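Type II restriction enzyme NlaIV (Neisseria lactamica, PDB 6QM2) cleaves double-stranded DNA at the sequence 5'-GGNNCC-3', cutting in the middle of the site to leave blunt ends with 5'-phosphates. Local coordinates at residues 161-166 with 171-176. Residues are numbered along the deposited sequence; the frame is centred on the assembly and turned at random.
Sequences NLQVKK and KIRPGV
Gln163 and Lys171 lie side by side and point the same way, the amide NE2 of Gln163 reaching 3.8 Å from CB of Lys171. The glutamine gets there because its CG stands anti to the backbone N (chi1 155°) and the extended chain sets its amide beside CB and CG of Lys171, after which the lysine leads away. Nearer its root, CB of Gln163 also meets CG of Arg173, just past the strand's end, at 3.8 Å. Arg173 then bends at chi2 and chi3, bringing CD of Pro174 against one guanidinium face, toward its rim, and carrying NH1 to Asp103 (a salt bridge) and Gly101 O. Leu162 and Ile172, an antiparallel non-hydrogen-bonded pair, occupy the other face of the hairpin of strands 162-165 and 168-172, which strand 105-106 extends to a three-stranded sheet; CD2 of the leucine lies 4.2 Å from CG1 of the isoleucine. Backbone bonds flank that pair: Gln163 N gives to Lys171 O at 2.9 Å, and Arg173 N to Asn161 O at 3.0 Å. ND2 of Asn161 lies 3.5 Å from CB of Arg173, whose guanidinium turns away, and bonds weakly to Arg173 O. The chemistry is thus divided by face: hydrocarbon meets helices 107-116 (Phe107) and 191-204 (Thr201, Ile198), while Lys171 and Arg173 carry their charges at the side-chain tips, where Asp103 probably offsets part of the arginine's.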
loop_
_atom_site.group_PDB
_atom_site.type_symbol
_atom_site.label_atom_id
_atom_site.label_comp_id
_atom_site.label_asym_id
_atom_site.label_seq_id
_atom_site.Cartn_x
_atom_site.Cartn_y
_atom_site.Cartn_z
ATOM N N ASN A 161 11.474 -18.238 17.342
ATOM C CA ASN A 161 11.417 -16.796 17.109
ATOM C C ASN A 161 10.009 -16.360 16.731
ATOM O O ASN A 161 9.483 -16.770 15.699
ATOM C CB ASN A 161 12.402 -16.363 16.016
ATOM C CG ASN A 161 12.494 -14.848 15.879
ATOM O OD1 ASN A 161 12.362 -14.113 16.861
ATOM N ND2 ASN A 161 12.725 -14.376 14.657
ATOM N N LEU A 162 9.429 -15.513 17.579
ATOM C CA LEU A 162 8.042 -15.088 17.473
ATOM C C LEU A 162 7.912 -13.576 17.457
ATOM O O LEU A 162 8.842 -12.840 17.800
ATOM C CB LEU A 162 7.255 -15.608 18.670
ATOM C CG LEU A 162 7.060 -17.116 18.746
ATOM C CD1 LEU A 162 6.660 -17.504 20.161
ATOM C CD2 LEU A 162 6.033 -17.582 17.728
ATOM N N GLN A 163 6.725 -13.145 17.053
ATOM C CA GLN A 163 6.270 -11.774 17.163
ATOM C C GLN A 163 5.329 -11.819 18.364
ATOM O O GLN A 163 4.239 -12.386 18.285
ATOM C CB GLN A 163 5.580 -11.357 15.853
ATOM C CG GLN A 163 4.541 -10.237 15.890
ATOM C CD GLN A 163 3.674 -10.227 14.634
ATOM O OE1 GLN A 163 2.446 -10.147 14.711
ATOM N NE2 GLN A 163 4.312 -10.331 13.469
ATOM N N VAL A 164 5.788 -11.274 19.488
ATOM C CA VAL A 164 4.993 -11.216 20.711
ATOM C C VAL A 164 4.727 -9.751 21.041
ATOM O O VAL A 164 5.649 -8.932 21.029
ATOM C CB VAL A 164 5.711 -11.908 21.890
ATOM C CG1 VAL A 164 4.777 -12.037 23.092
ATOM C CG2 VAL A 164 6.237 -13.277 21.466
ATOM N N LYS A 165 3.463 -9.437 21.322
ATOM C CA LYS A 165 3.020 -8.083 21.651
ATOM C C LYS A 165 2.266 -8.158 22.973
ATOM O O LYS A 165 1.253 -8.848 23.051
ATOM C CB LYS A 165 2.095 -7.544 20.551
ATOM C CG LYS A 165 2.719 -7.517 19.157
ATOM C CD LYS A 165 1.696 -7.239 18.063
ATOM C CE LYS A 165 1.261 -5.781 18.051
ATOM N NZ LYS A 165 0.275 -5.505 16.970
ATOM N N LYS A 166 2.775 -7.485 24.009
ATOM C CA LYS A 166 2.123 -7.434 25.329
ATOM C C LYS A 166 1.836 -8.836 25.892
ATOM O O LYS A 166 0.748 -9.090 26.423
ATOM C CB LYS A 166 0.815 -6.621 25.257
ATOM C CG LYS A 166 0.934 -5.208 24.685
ATOM C CD LYS A 166 0.981 -4.133 25.765
ATOM C CE LYS A 166 0.663 -2.755 25.202
ATOM N NZ LYS A 166 0.463 -1.758 26.291
ATOM N N LYS A 171 2.846 -14.145 15.068
ATOM C CA LYS A 171 3.415 -14.847 13.918
ATOM C C LYS A 171 4.805 -15.399 14.179
ATOM O O LYS A 171 5.587 -14.818 14.920
ATOM C CB LYS A 171 3.447 -13.919 12.706
ATOM C CG LYS A 171 2.062 -13.418 12.337
ATOM C CD LYS A 171 1.955 -13.014 10.880
ATOM C CE LYS A 171 0.502 -12.945 10.457
ATOM N NZ LYS A 171 0.385 -12.631 9.008
ATOM N N ILE A 172 5.097 -16.536 13.560
ATOM C CA ILE A 172 6.446 -17.078 13.545
ATOM C C ILE A 172 7.246 -16.152 12.639
ATOM O O ILE A 172 6.778 -15.767 11.566
ATOM C CB ILE A 172 6.480 -18.540 13.035
ATOM C CG1 ILE A 172 5.739 -19.460 14.017
ATOM C CG2 ILE A 172 7.918 -19.021 12.838
ATOM C CD1 ILE A 172 5.333 -20.794 13.427
ATOM N N ARG A 173 8.437 -15.781 13.095
ATOM C CA ARG A 173 9.264 -14.790 12.422
ATOM C C ARG A 173 10.565 -15.438 11.961
ATOM O O ARG A 173 11.150 -16.258 12.687
ATOM C CB ARG A 173 9.558 -13.620 13.366
ATOM C CG ARG A 173 8.396 -12.646 13.571
ATOM C CD ARG A 173 8.123 -11.759 12.361
ATOM N NE ARG A 173 9.318 -11.038 11.912
ATOM C CZ ARG A 173 9.361 -10.182 10.889
ATOM N NH1 ARG A 173 8.265 -9.884 10.190
ATOM N NH2 ARG A 173 10.517 -9.601 10.573
ATOM N N PRO A 174 11.030 -15.073 10.755
ATOM C CA PRO A 174 12.263 -15.648 10.234
ATOM C C PRO A 174 13.501 -15.051 10.882
ATOM O O PRO A 174 13.461 -13.923 11.363
ATOM C CB PRO A 174 12.217 -15.282 8.749
ATOM C CG PRO A 174 11.462 -14.002 8.715
ATOM C CD PRO A 174 10.442 -14.100 9.815
ATOM N N GLY A 175 14.587 -15.818 10.887
ATOM C CA GLY A 175 15.900 -15.327 11.288
ATOM C C GLY A 175 16.679 -14.808 10.091
ATOM O O GLY A 175 16.153 -14.725 8.980
ATOM N N VAL A 176 17.936 -14.445 10.337
ATOM C CA VAL A 176 18.856 -13.994 9.292
ATOM C C VAL A 176 19.810 -15.148 8.978
ATOM O O VAL A 176 20.918 -15.243 9.513
ATOM C CB VAL A 176 19.615 -12.716 9.708
ATOM C CG1 VAL A 176 20.494 -12.229 8.566
ATOM C CG2 VAL A 176 18.629 -11.628 10.119
#